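Local coordinates for protein aminotransferase, class III (Thermomicrobium roseum, PDB 6IO1) that acts as a thermostable (S)-enantioselective omega-transaminase, probably shuttling amino groups on a pyridoxal 5'-phosphate cofactor, at residues Leu148-Ala153 / Ala222-Glu227; Leu256-Glu261 / Pro282-Phe287; Asp55-Leu60 / Val423-Leu428; Gly59-Asn64 / Phe287-Thr292; Val83-Thr88 / Gly326-Cys331. All coordinates share one frame; numbering follows the deposited sequence.

Contact 1 of 5, residues Leu148-Ala153 / Ala222-Glu227. With PMP (4'-deoxy-4'-aminopyridoxal-5'-phosphate), chain C.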
# COMPACT_ATOMS: atom_id res chain seq x y z
N LEU B 148 -4.70 -5.04 20.85
CA LEU B 148 -3.83 -6.04 21.46
C LEU B 148 -3.00 -6.73 20.39
O LEU B 148 -3.54 -7.19 19.37
CB LEU B 148 -4.65 -7.07 22.24
CG LEU B 148 -5.27 -6.61 23.56
CD1 LEU B 148 -6.25 -7.65 24.08
CD2 LEU B 148 -4.19 -6.32 24.59
N SER B 149 -1.69 -6.80 20.62
CA SER B 149 -0.77 -7.48 19.73
C SER B 149 0.24 -8.23 20.59
O SER B 149 0.17 -8.21 21.82
CB SER B 149 -0.08 -6.49 18.78
OG SER B 149 0.63 -7.17 17.76
N ARG B 150 1.17 -8.92 19.94
CA ARG B 150 2.12 -9.76 20.65
C ARG B 150 3.55 -9.41 20.27
O ARG B 150 3.82 -8.87 19.19
CB ARG B 150 1.86 -11.25 20.37
CG ARG B 150 0.47 -11.71 20.76
CD ARG B 150 0.18 -13.10 20.23
NE ARG B 150 0.14 -13.14 18.77
CZ ARG B 150 -0.04 -14.24 18.06
NH1 ARG B 150 -0.22 -15.40 18.67
NH2 ARG B 150 -0.06 -14.18 16.73
N ARG B 151 4.47 -9.70 21.19
CA ARG B 151 5.88 -9.67 20.87
C ARG B 151 6.18 -10.69 19.78
O ARG B 151 5.55 -11.74 19.72
CB ARG B 151 6.72 -9.99 22.12
CG ARG B 151 6.66 -8.95 23.22
CD ARG B 151 7.45 -9.42 24.44
NE ARG B 151 7.56 -8.39 25.47
CZ ARG B 151 8.58 -7.54 25.57
NH1 ARG B 151 9.59 -7.62 24.72
NH2 ARG B 151 8.59 -6.64 26.54
N MET B 152 7.07 -10.32 18.86
CA MET B 152 7.49 -11.11 17.70
C MET B 152 6.44 -11.10 16.60
O MET B 152 6.62 -11.78 15.59
CB MET B 152 7.85 -12.57 18.05
CG MET B 152 8.87 -12.71 19.17
SD MET B 152 9.16 -14.42 19.69
CE MET B 152 10.19 -15.00 18.35
N ALA B 153 5.33 -10.39 16.77
CA ALA B 153 4.35 -10.25 15.71
C ALA B 153 4.84 -9.28 14.65
O ALA B 153 5.53 -8.31 14.95
CB ALA B 153 3.01 -9.78 16.27
N ALA B 222 -10.47 -2.42 21.52
CA ALA B 222 -11.25 -2.65 20.31
C ALA B 222 -11.05 -4.05 19.76
O ALA B 222 -12.02 -4.73 19.40
CB ALA B 222 -10.88 -1.60 19.26
N ALA B 223 -9.80 -4.52 19.68
CA ALA B 223 -9.55 -5.79 19.01
C ALA B 223 -8.20 -6.37 19.41
O ALA B 223 -7.37 -5.71 20.04
CB ALA B 223 -9.63 -5.63 17.49
N PHE B 224 -8.01 -7.63 19.03
CA PHE B 224 -6.75 -8.36 19.13
C PHE B 224 -6.35 -8.76 17.72
O PHE B 224 -7.18 -9.30 16.97
CB PHE B 224 -6.91 -9.59 20.05
CG PHE B 224 -5.75 -10.56 20.02
CD1 PHE B 224 -5.58 -11.45 18.96
CD2 PHE B 224 -4.86 -10.63 21.08
CE1 PHE B 224 -4.53 -12.35 18.94
CE2 PHE B 224 -3.81 -11.53 21.07
CZ PHE B 224 -3.64 -12.39 20.00
N ILE B 225 -5.10 -8.51 17.35
CA ILE B 225 -4.60 -8.83 16.02
C ILE B 225 -3.44 -9.80 16.16
O ILE B 225 -2.56 -9.61 17.00
CB ILE B 225 -4.19 -7.57 15.23
CG1 ILE B 225 -3.76 -7.94 13.81
CG2 ILE B 225 -3.10 -6.79 15.96
CD1 ILE B 225 -3.71 -6.77 12.86
N GLY B 226 -3.45 -10.86 15.35
CA GLY B 226 -2.38 -11.84 15.38
C GLY B 226 -2.40 -12.73 14.16
O GLY B 226 -3.44 -12.90 13.51
N GLU B 227 -1.24 -13.30 13.87
CA GLU B 227 -1.07 -14.30 12.83
C GLU B 227 -1.31 -15.69 13.41
O GLU B 227 -0.94 -15.95 14.56
CB GLU B 227 0.34 -14.24 12.24
CG GLU B 227 0.81 -12.85 11.84
CD GLU B 227 2.31 -12.68 11.95
OE1 GLU B 227 3.03 -13.13 11.03
OE2 GLU B 227 2.78 -12.11 12.95
N1 PMP C . 1.28 -8.96 7.56
C2 PMP C . 2.11 -10.01 7.63
C2A PMP C . 1.67 -11.22 8.38
C3 PMP C . 3.36 -9.96 7.01
O3 PMP C . 4.19 -11.05 7.10
C4 PMP C . 3.76 -8.82 6.31
C4A PMP C . 5.10 -8.75 5.64
N4A PMP C . 5.58 -10.07 5.21
C5 PMP C . 2.87 -7.73 6.25
C6 PMP C . 1.66 -7.86 6.89
C5A PMP C . 3.24 -6.48 5.52
O4P PMP C . 2.84 -6.56 4.12
P PMP C . 3.22 -5.41 3.05
O1P PMP C . 2.61 -5.84 1.74
O2P PMP C . 2.61 -4.13 3.59
O3P PMP C . 4.74 -5.37 3.02
O HOH W 1 1.02 -12.01 15.09
O HOH W 2 -0.04 -10.45 17.36
O HOH W 3 0.20 -17.60 16.92
O HOH W 4 5.83 -12.58 12.87
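Leu148 and Phe224 face each other in a parallel beta bridge between strands 146-150 and 221-226, a buried pairing in the sheet that also holds strands 256-260 and 284-287. The strand segments run 19° apart. Two nearly straight backbone bonds fix the register: Leu148 N gives to Ala223 O at 2.9 Å, and Leu148 O accepts from Ile225 N, also at 2.9 Å. On the same face Leu148 CB touches Phe224 CD2 at 3.8 Å. The Arg150 chain, bent at chi3 (-65°), brings the guanidinium obliquely past the Phe224 ring, planes 62° apart, Phe224 CZ lying over one guanidinium face. Arg150 NH2 bonds Glu227 O at 2.9 Å; that oxygen lies in the guanidinium plane and offers a carbonyl lone pair. One water links Arg150 NH2 to Glu227 N and OE2; Tyr242 takes Arg150 NH1. Glu227 OE1, bonded to Gly231 N, comes within 3.5 Å of PMP C2A. Backbone pairing leading into a strand end that lines the cofactor pocket is typical of fold type I pyridoxal-phosphate enzymes.

Contact 2 of 5, residues Leu256-Glu261 / Pro282-Phe287. With PMP (4'-deoxy-4'-aminopyridoxal-5'-phosphate), chain C.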
# COMPACT_ATOMS: atom_id res chain seq x y z
N LEU B 256 -12.92 -7.86 19.51
CA LEU B 256 -12.85 -8.38 18.15
C LEU B 256 -11.54 -9.11 17.92
O LEU B 256 -10.50 -8.78 18.51
CB LEU B 256 -12.99 -7.25 17.14
CG LEU B 256 -14.26 -6.39 17.17
CD1 LEU B 256 -14.21 -5.33 16.08
CD2 LEU B 256 -15.50 -7.26 17.01
N LEU B 257 -11.58 -10.13 17.07
CA LEU B 257 -10.40 -10.89 16.69
C LEU B 257 -10.05 -10.59 15.24
O LEU B 257 -10.84 -10.88 14.34
CB LEU B 257 -10.62 -12.39 16.89
CG LEU B 257 -9.52 -13.28 16.32
CD1 LEU B 257 -8.18 -12.97 16.97
CD2 LEU B 257 -9.87 -14.74 16.50
N ILE B 258 -8.88 -10.01 15.03
CA ILE B 258 -8.35 -9.76 13.69
C ILE B 258 -7.29 -10.81 13.42
O ILE B 258 -6.23 -10.82 14.06
CB ILE B 258 -7.77 -8.34 13.56
CG1 ILE B 258 -8.84 -7.30 13.90
CG2 ILE B 258 -7.22 -8.12 12.16
CD1 ILE B 258 -8.29 -5.89 14.01
N LEU B 259 -7.56 -11.71 12.49
CA LEU B 259 -6.62 -12.77 12.12
C LEU B 259 -5.84 -12.33 10.89
O LEU B 259 -6.43 -12.06 9.84
CB LEU B 259 -7.34 -14.09 11.86
CG LEU B 259 -6.49 -15.33 12.15
CD1 LEU B 259 -6.10 -15.39 13.62
CD2 LEU B 259 -7.22 -16.59 11.73
N ASP B 260 -4.52 -12.27 11.03
CA ASP B 260 -3.63 -11.83 9.95
C ASP B 260 -3.22 -13.07 9.17
O ASP B 260 -2.32 -13.81 9.58
CB ASP B 260 -2.43 -11.09 10.53
CG ASP B 260 -1.49 -10.55 9.46
OD1 ASP B 260 -1.53 -11.02 8.31
OD2 ASP B 260 -0.70 -9.63 9.79
N GLU B 261 -3.86 -13.28 8.02
CA GLU B 261 -3.57 -14.42 7.16
C GLU B 261 -2.74 -14.02 5.95
O GLU B 261 -2.80 -14.70 4.91
CB GLU B 261 -4.88 -15.08 6.70
CG GLU B 261 -5.67 -15.72 7.83
CD GLU B 261 -5.62 -17.24 7.79
OE1 GLU B 261 -4.72 -17.79 7.12
OE2 GLU B 261 -6.48 -17.88 8.43
N PRO B 282 -12.50 -15.67 13.03
CA PRO B 282 -12.27 -14.26 13.35
C PRO B 282 -13.41 -13.37 12.89
O PRO B 282 -14.15 -13.69 11.95
CB PRO B 282 -10.98 -13.94 12.57
CG PRO B 282 -11.01 -14.88 11.42
CD PRO B 282 -11.68 -16.14 11.90
N ASP B 283 -13.54 -12.24 13.58
CA ASP B 283 -14.47 -11.21 13.12
C ASP B 283 -13.92 -10.49 11.90
O ASP B 283 -14.69 -10.07 11.03
CB ASP B 283 -14.74 -10.22 14.25
CG ASP B 283 -15.13 -10.90 15.55
OD1 ASP B 283 -16.27 -11.42 15.63
OD2 ASP B 283 -14.30 -10.93 16.48
N ILE B 284 -12.60 -10.33 11.82
CA ILE B 284 -11.94 -9.68 10.71
C ILE B 284 -10.73 -10.52 10.31
O ILE B 284 -10.02 -11.04 11.17
CB ILE B 284 -11.50 -8.24 11.06
CG1 ILE B 284 -12.70 -7.40 11.51
CG2 ILE B 284 -10.81 -7.57 9.89
CD1 ILE B 284 -12.33 -6.05 12.08
N VAL B 285 -10.51 -10.64 9.00
CA VAL B 285 -9.36 -11.35 8.46
C VAL B 285 -8.66 -10.44 7.46
O VAL B 285 -9.32 -9.70 6.72
CB VAL B 285 -9.77 -12.69 7.79
CG1 VAL B 285 -10.74 -12.45 6.64
CG2 VAL B 285 -8.54 -13.41 7.31
N THR B 286 -7.34 -10.46 7.47
CA THR B 286 -6.54 -9.70 6.52
C THR B 286 -5.71 -10.66 5.69
O THR B 286 -5.21 -11.67 6.20
CB THR B 286 -5.61 -8.70 7.23
OG1 THR B 286 -4.66 -9.41 8.03
CG2 THR B 286 -6.42 -7.78 8.12
N PHE B 287 -5.58 -10.36 4.40
CA PHE B 287 -4.86 -11.25 3.50
C PHE B 287 -4.09 -10.43 2.48
O PHE B 287 -4.39 -9.27 2.22
CB PHE B 287 -5.82 -12.22 2.79
CG PHE B 287 -7.04 -11.57 2.20
CD1 PHE B 287 -8.17 -11.37 2.98
CD2 PHE B 287 -7.06 -11.16 0.88
CE1 PHE B 287 -9.30 -10.77 2.44
CE2 PHE B 287 -8.18 -10.57 0.34
CZ PHE B 287 -9.30 -10.37 1.12
N1 PMP C . 1.28 -8.96 7.56
C2 PMP C . 2.11 -10.01 7.63
C2A PMP C . 1.67 -11.22 8.38
C3 PMP C . 3.36 -9.96 7.01
O3 PMP C . 4.19 -11.05 7.10
C4 PMP C . 3.76 -8.82 6.31
C4A PMP C . 5.10 -8.75 5.64
N4A PMP C . 5.58 -10.07 5.21
C5 PMP C . 2.87 -7.73 6.25
C6 PMP C . 1.66 -7.86 6.89
C5A PMP C . 3.24 -6.48 5.52
O4P PMP C . 2.84 -6.56 4.12
P PMP C . 3.22 -5.41 3.05
O1P PMP C . 2.61 -5.84 1.74
O2P PMP C . 2.61 -4.13 3.59
O3P PMP C . 4.74 -5.37 3.02
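Ile258 and Ile284 stand side by side, pointing the same way, with Ile258 CG1 4.0 Å from Ile284 CB. This is the dense part of the contact: Ile284 and Thr286 lie against Ala128 of helix 121-138, while on the other face Leu259 CB presses on Pro282 CB at 3.7 Å, near Met275. Three well-directed bonds, among them Leu259 N to Ile284 O at 2.9 Å, hold strands 256-260 and 284-287 parallel; helix 274-278 lies in the connection, making a beta-alpha-beta unit. The looser end is at Asp283, partly exposed. Its side chain crosses that of Leu256 at about a right angle, and OD2 accepts from Leu257 N at 2.9 Å through the anti lone pair. With an alanine here, Leu257 N would probably be left without this acceptor. At the opposite end Asp260, its CG anti to the backbone N (chi1 -178°), places OD2 3.1 Å from PMP N1, with His155 and Asn125 bonded to the same oxygen. Thr286 OG1, 3.3 Å from Asp260 CA, pairs with Asn125.

Contact 3 of 5, residues Asp55-Leu60 / Val423-Leu428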
# COMPACT_ATOMS: atom_id res chain seq x y z
N ASP B 55 14.05 -20.88 -5.45
CA ASP B 55 13.37 -19.79 -4.76
C ASP B 55 12.77 -20.35 -3.47
O ASP B 55 11.57 -20.57 -3.34
CB ASP B 55 12.31 -19.17 -5.66
CG ASP B 55 11.94 -17.76 -5.26
OD1 ASP B 55 12.39 -17.31 -4.18
OD2 ASP B 55 11.21 -17.09 -6.02
N GLY B 56 13.65 -20.57 -2.49
CA GLY B 56 13.27 -21.19 -1.23
C GLY B 56 12.39 -20.33 -0.34
O GLY B 56 11.86 -20.84 0.65
N PHE B 57 12.24 -19.05 -0.66
CA PHE B 57 11.39 -18.14 0.09
C PHE B 57 10.16 -17.72 -0.70
O PHE B 57 9.36 -16.92 -0.21
CB PHE B 57 12.19 -16.91 0.52
CG PHE B 57 11.74 -16.29 1.81
CD1 PHE B 57 11.61 -17.05 2.96
CD2 PHE B 57 11.46 -14.93 1.88
CE1 PHE B 57 11.21 -16.48 4.15
CE2 PHE B 57 11.06 -14.35 3.07
CZ PHE B 57 10.93 -15.13 4.20
N ALA B 58 9.98 -18.26 -1.92
CA ALA B 58 8.87 -17.91 -2.81
C ALA B 58 8.73 -16.40 -2.93
O ALA B 58 7.64 -15.84 -2.79
CB ALA B 58 7.56 -18.55 -2.34
N GLY B 59 9.85 -15.74 -3.18
CA GLY B 59 9.87 -14.29 -3.16
C GLY B 59 9.81 -13.78 -1.74
O GLY B 59 10.83 -13.70 -1.06
N LEU B 60 8.60 -13.44 -1.28
CA LEU B 60 8.36 -13.00 0.09
C LEU B 60 7.13 -13.73 0.63
O LEU B 60 6.08 -13.12 0.87
CB LEU B 60 8.20 -11.48 0.17
CG LEU B 60 9.47 -10.66 -0.06
CD1 LEU B 60 9.19 -9.17 0.03
CD2 LEU B 60 10.55 -11.06 0.94
N VAL B 423 15.20 -19.14 7.37
CA VAL B 423 13.71 -19.21 7.24
C VAL B 423 13.39 -19.63 5.80
O VAL B 423 13.91 -18.99 4.87
CB VAL B 423 13.05 -17.87 7.59
CG1 VAL B 423 11.53 -17.95 7.52
CG2 VAL B 423 13.50 -17.36 8.95
N MET B 424 12.55 -20.66 5.64
CA MET B 424 12.20 -21.17 4.29
C MET B 424 10.68 -21.11 4.07
O MET B 424 9.94 -21.62 4.93
CB MET B 424 12.68 -22.61 4.11
CG MET B 424 14.19 -22.74 4.06
SD MET B 424 14.75 -24.41 4.47
CE MET B 424 14.45 -24.43 6.24
N ALA B 425 10.26 -20.53 2.94
CA ALA B 425 8.85 -20.46 2.55
C ALA B 425 8.75 -20.76 1.06
O ALA B 425 8.43 -19.88 0.25
CB ALA B 425 8.26 -19.09 2.88
N PRO B 426 9.00 -22.02 0.64
CA PRO B 426 8.99 -22.40 -0.78
C PRO B 426 7.61 -22.40 -1.46
O PRO B 426 6.62 -22.45 -0.76
CB PRO B 426 9.57 -23.83 -0.77
CG PRO B 426 9.20 -24.36 0.59
CD PRO B 426 9.29 -23.16 1.52
N PRO B 427 7.55 -22.34 -2.81
CA PRO B 427 6.27 -22.34 -3.54
C PRO B 427 5.50 -23.63 -3.23
O PRO B 427 6.11 -24.68 -3.15
CB PRO B 427 6.69 -22.31 -5.01
CG PRO B 427 8.08 -21.72 -4.99
CD PRO B 427 8.70 -22.24 -3.71
N LEU B 428 4.17 -23.51 -3.10
CA LEU B 428 3.33 -24.64 -2.73
C LEU B 428 3.45 -25.82 -3.68
O LEU B 428 2.98 -26.91 -3.34
CB LEU B 428 1.86 -24.20 -2.64
CG LEU B 428 1.50 -22.97 -1.81
CD1 LEU B 428 -0.01 -22.90 -1.60
CD2 LEU B 428 2.22 -22.96 -0.47
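The Phe57 ring has Met424 at its edge, where Met424 C lies near the ring plane, 4.3 Å from Phe57 CD1; Leu60 CD2, from the same segment as the ring, also lies in that plane. The Val423 side chain comes obliquely to the ring, its CG1 3.7 Å from Phe57 CE1, and Ala425 CB sits 3.9 Å from Phe57 CD1. The Trp61 ring meets Phe57 with the planes about 55° apart, and the side chain of Phe57 is about 7 Å from PMP. The backbones are joined by Ala425 N, which gives to Gly56 O at 2.8 Å, in the carbonyl plane but bent to 130° at the hydrogen. Ala58 CB is packed tightly against Ala425 O, at 3.0 Å, and Pro427 CD lies 3.3 Å from Asp55 O. What presents Gly56 is a type I turn from Asp55 to Ala58, closed by Ala58 N to Asp55 O. Asp55 OD1 secures the next step, accepting from Gly59 N at 3.1 Å from above the carboxylate plane, while OD2 holds His67. The contact joins the turn after strand 52-55 to the exit of strand 421-424, both strands of one sheet, consistent with the small domain of fold type I aminotransferases.

Contact 4 of 5, residues Gly59-Asn64 / Phe287-Thr292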
# COMPACT_ATOMS: atom_id res chain seq x y z
N GLY B 59 9.85 -15.74 -3.18
CA GLY B 59 9.87 -14.29 -3.16
C GLY B 59 9.81 -13.78 -1.74
O GLY B 59 10.83 -13.70 -1.06
N LEU B 60 8.60 -13.44 -1.28
CA LEU B 60 8.36 -13.00 0.09
C LEU B 60 7.13 -13.73 0.63
O LEU B 60 6.08 -13.12 0.87
CB LEU B 60 8.20 -11.48 0.17
CG LEU B 60 9.47 -10.66 -0.06
CD1 LEU B 60 9.19 -9.17 0.03
CD2 LEU B 60 10.55 -11.06 0.94
N TRP B 61 7.26 -15.04 0.81
CA TRP B 61 6.18 -15.93 1.25
C TRP B 61 4.98 -15.91 0.31
O TRP B 61 3.88 -16.31 0.71
CB TRP B 61 5.68 -15.62 2.67
CG TRP B 61 6.68 -15.17 3.71
CD1 TRP B 61 7.30 -13.96 3.79
CD2 TRP B 61 7.09 -15.91 4.87
NE1 TRP B 61 8.10 -13.91 4.90
CE2 TRP B 61 7.99 -15.09 5.58
CE3 TRP B 61 6.80 -17.18 5.37
CZ2 TRP B 61 8.61 -15.51 6.76
CZ3 TRP B 61 7.41 -17.60 6.54
CH2 TRP B 61 8.30 -16.76 7.22
N ASN B 62 5.12 -15.46 -0.94
CA ASN B 62 3.93 -15.13 -1.72
C ASN B 62 3.79 -15.81 -3.07
O ASN B 62 2.67 -15.88 -3.58
CB ASN B 62 3.83 -13.61 -1.93
CG ASN B 62 5.06 -13.02 -2.58
OD1 ASN B 62 6.13 -13.62 -2.56
ND2 ASN B 62 4.91 -11.83 -3.14
N VAL B 63 4.86 -16.35 -3.67
CA VAL B 63 4.72 -16.97 -4.98
C VAL B 63 4.24 -18.41 -4.79
O VAL B 63 5.00 -19.37 -4.98
CB VAL B 63 6.03 -16.91 -5.79
CG1 VAL B 63 5.79 -17.35 -7.23
CG2 VAL B 63 6.59 -15.50 -5.76
N ASN B 64 2.97 -18.56 -4.41
CA ASN B 64 2.47 -19.86 -3.97
C ASN B 64 2.37 -20.86 -5.11
O ASN B 64 2.75 -22.03 -4.95
CB ASN B 64 1.12 -19.68 -3.28
CG ASN B 64 1.24 -19.00 -1.93
OD1 ASN B 64 2.30 -18.46 -1.59
ND2 ASN B 64 0.17 -19.03 -1.15
N PHE B 287 -5.58 -10.36 4.40
CA PHE B 287 -4.86 -11.25 3.50
C PHE B 287 -4.09 -10.43 2.48
O PHE B 287 -4.39 -9.27 2.22
CB PHE B 287 -5.82 -12.22 2.79
CG PHE B 287 -7.04 -11.57 2.20
CD1 PHE B 287 -8.17 -11.37 2.98
CD2 PHE B 287 -7.06 -11.16 0.88
CE1 PHE B 287 -9.30 -10.77 2.44
CE2 PHE B 287 -8.18 -10.57 0.34
CZ PHE B 287 -9.30 -10.37 1.12
N ALA B 288 -3.08 -11.08 1.90
CA ALA B 288 -2.22 -10.50 0.88
C ALA B 288 -1.35 -11.60 0.30
O ALA B 288 -1.64 -12.78 0.49
CB ALA B 288 -1.37 -9.36 1.45
N LYS B 289 -0.28 -11.22 -0.40
CA LYS B 289 0.72 -12.18 -0.86
C LYS B 289 0.13 -13.23 -1.79
O LYS B 289 -0.10 -12.97 -2.97
CB LYS B 289 1.39 -12.85 0.35
CG LYS B 289 2.25 -11.93 1.19
CD LYS B 289 3.06 -12.71 2.21
CE LYS B 289 3.96 -11.79 3.03
NZ LYS B 289 4.90 -11.01 2.18
N GLY B 290 -0.11 -14.43 -1.25
CA GLY B 290 -0.48 -15.59 -2.05
C GLY B 290 -1.76 -15.45 -2.86
O GLY B 290 -1.97 -16.23 -3.79
N ILE B 291 -2.63 -14.50 -2.51
CA ILE B 291 -3.91 -14.35 -3.21
C ILE B 291 -3.71 -14.24 -4.72
O ILE B 291 -4.51 -14.76 -5.51
CB ILE B 291 -4.70 -13.15 -2.65
CG1 ILE B 291 -6.10 -13.10 -3.28
CG2 ILE B 291 -3.96 -11.84 -2.88
CD1 ILE B 291 -7.03 -12.11 -2.63
N THR B 292 -2.63 -13.58 -5.14
CA THR B 292 -2.28 -13.49 -6.55
C THR B 292 -0.99 -14.23 -6.87
O THR B 292 -0.51 -14.15 -8.01
CB THR B 292 -2.14 -12.03 -6.98
OG1 THR B 292 -1.21 -11.36 -6.12
CG2 THR B 292 -3.48 -11.32 -6.91
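Lys289 ends in an amine that is not joined to the cofactor: NZ gives a hydrogen bond to Leu60 O at 2.7 Å, the donor tilted 26° from the carbonyl plane. The chain runs extended until chi4 (-58°), where the last bend turns the nitrogen in toward that carbonyl. NZ also has a weak bond to Thr323 of the second subunit, and the side chain lies about 3 Å from PMP at the nearest atoms. The lower part of the chain is wedged in place: Lys289 CB meets Asn62 CB at 3.4 Å, and Lys289 CD rests 3.9 Å from Trp61 CB as the two side chains lie side by side, pointing the same way. Lys289, in the loop after strand 284-287, probably corresponds to the family lysine that forms the Schiff base with pyridoxal phosphate; its detachment fits the bound aminated cofactor. Within the 59-64 segment, Asn62 OD1 accepts from Leu60 N at 2.8 Å, from above the amide plane, which probably helps position the Leu60 carbonyl. Beyond the lysine, Gly290 CA lies 3.5 Å from Asn62 O, a CA-H...O contact with 156° at the hydrogen, and 3.6 Å from Asn64 ND2. The lack of a side chain at Gly290 lets Asn64 ND2 come this close. Asn64 OD1 is bonded to Arg268, and ND2 weakly to Phe266 O; Phe85 of the second subunit packs on Asn62.

Contact 5 of 5, residues Val83-Thr88 / Gly326-Cys331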
# COMPACT_ATOMS: atom_id res chain seq x y z
N VAL B 83 -10.14 -3.01 -19.59
CA VAL B 83 -10.04 -1.81 -18.76
C VAL B 83 -9.04 -2.11 -17.64
O VAL B 83 -9.15 -3.12 -16.93
CB VAL B 83 -11.41 -1.38 -18.20
CG1 VAL B 83 -12.05 -2.48 -17.34
CG2 VAL B 83 -11.28 -0.09 -17.42
N ALA B 84 -8.07 -1.22 -17.46
CA ALA B 84 -6.99 -1.50 -16.51
C ALA B 84 -7.33 -1.01 -15.11
O ALA B 84 -7.01 -1.70 -14.13
CB ALA B 84 -5.68 -0.87 -16.98
N PHE B 85 -7.95 0.16 -14.98
CA PHE B 85 -8.25 0.70 -13.66
C PHE B 85 -9.68 1.21 -13.64
O PHE B 85 -10.05 2.10 -14.41
CB PHE B 85 -7.29 1.82 -13.27
CG PHE B 85 -7.53 2.35 -11.88
CD1 PHE B 85 -7.38 1.52 -10.79
CD2 PHE B 85 -7.91 3.66 -11.67
CE1 PHE B 85 -7.61 1.98 -9.51
CE2 PHE B 85 -8.14 4.14 -10.39
CZ PHE B 85 -7.99 3.29 -9.31
N VAL B 86 -10.48 0.64 -12.74
CA VAL B 86 -11.78 1.18 -12.36
C VAL B 86 -11.72 1.33 -10.84
O VAL B 86 -11.43 0.35 -10.14
CB VAL B 86 -12.93 0.27 -12.79
CG1 VAL B 86 -14.25 0.77 -12.22
CG2 VAL B 86 -13.01 0.19 -14.31
N PRO B 87 -11.98 2.51 -10.29
CA PRO B 87 -11.91 2.65 -8.84
C PRO B 87 -13.08 1.97 -8.17
O PRO B 87 -14.13 1.74 -8.76
CB PRO B 87 -11.96 4.17 -8.62
CG PRO B 87 -11.96 4.80 -9.99
CD PRO B 87 -12.40 3.75 -10.95
N THR B 88 -12.87 1.61 -6.91
CA THR B 88 -13.95 1.15 -6.05
C THR B 88 -14.49 2.28 -5.19
O THR B 88 -15.41 2.06 -4.40
CB THR B 88 -13.50 -0.03 -5.18
OG1 THR B 88 -12.30 0.33 -4.49
CG2 THR B 88 -13.23 -1.25 -6.06
N GLY B 326 -9.21 -2.75 -4.95
CA GLY B 326 -10.01 -3.46 -5.92
C GLY B 326 -9.55 -3.30 -7.35
O GLY B 326 -10.39 -3.27 -8.26
N HIS B 327 -8.25 -3.17 -7.57
CA HIS B 327 -7.71 -2.98 -8.91
C HIS B 327 -8.18 -4.11 -9.83
O HIS B 327 -7.98 -5.29 -9.51
CB HIS B 327 -6.18 -2.93 -8.86
CG HIS B 327 -5.55 -2.44 -10.13
ND1 HIS B 327 -5.31 -3.27 -11.20
CD2 HIS B 327 -5.12 -1.21 -10.49
CE1 HIS B 327 -4.75 -2.57 -12.17
NE2 HIS B 327 -4.62 -1.32 -11.77
N PRO B 328 -8.81 -3.79 -10.97
CA PRO B 328 -9.39 -4.85 -11.81
C PRO B 328 -8.37 -5.88 -12.30
O PRO B 328 -8.68 -7.08 -12.33
CB PRO B 328 -10.00 -4.07 -12.98
CG PRO B 328 -10.27 -2.71 -12.42
CD PRO B 328 -9.14 -2.44 -11.48
N VAL B 329 -7.17 -5.44 -12.68
CA VAL B 329 -6.16 -6.38 -13.15
C VAL B 329 -5.73 -7.30 -12.01
O VAL B 329 -5.60 -8.52 -12.20
CB VAL B 329 -4.96 -5.62 -13.75
CG1 VAL B 329 -3.94 -6.60 -14.31
CG2 VAL B 329 -5.45 -4.65 -14.81
N ALA B 330 -5.51 -6.74 -10.83
CA ALA B 330 -5.13 -7.54 -9.67
C ALA B 330 -6.22 -8.56 -9.34
O ALA B 330 -5.92 -9.72 -9.06
CB ALA B 330 -4.85 -6.64 -8.47
N CYS B 331 -7.48 -8.13 -9.36
CA CYS B 331 -8.58 -9.04 -9.03
C CYS B 331 -8.73 -10.15 -10.08
O CYS B 331 -9.01 -11.30 -9.73
CB CYS B 331 -9.87 -8.25 -8.88
SG CYS B 331 -9.87 -7.12 -7.47
O HOH W 5 -12.74 -2.08 -9.59
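Pro328 pushes its ring against the backbone of the 83-88 loop, with CG 3.4 Å from Val86 N and CD 3.5 Å from Ala84 O. Beside it His327 CE1 comes to 3.1 Å from the same Ala84 O, and His327 CD2 touches Phe85 CD1 at 3.6 Å. These two rings are obliquely set, centroids 5.7 Å apart and planes at 33°. Val329 CG2 adds a contact of 3.4 Å to Ala84 O, making that oxygen the common target of three side chains. One water bridges Val86 O and Gly326 O. His327 is the N-cap of helix 328-344: with CG anti to the backbone N (chi1 -167°), its ND1 accepts weak bonds from Val329 N and Ala330 N. The other ring nitrogen, NE2, is bonded to Gly294 O of the second subunit, so the same imidazole contributes weak capping bonds and a bond across the dimer interface. A leucine in its place would probably leave Val329 N and Ala330 N without their cap and Gly294 O of the second subunit without its partner. Farther out, Thr88 OG1 bonds Ser325 O, Tyr324 meets the Phe85 ring edge-to-face, and Tyr295 of the second subunit packs on Ala84 and His327.

Contacts 1 and 2 are neighbours in one sheet, centres 10 Å apart, joined by probable bonds such as Phe224 O to Ile258 N at 2.7 Å; each sends a carboxylate to PMP from a strand end. Contact 4 continues from contact 2 through the shared Phe287 and brings Lys289 to the cofactor from another direction. It also shares Gly59 and Leu60 with contact 3, where Val423 CG1 packs on Trp61 CH2 at 3.5 Å, which links contact 3 to the Lys289 side of the pocket through residues 59-64. Contact 5 lies farther out, about 19 Å between centres from contact 4, yet touches it through Thr292 CG2 and Ala330 O at 3.6 Å. Contacts 3, 4 and 5 all reach the second subunit.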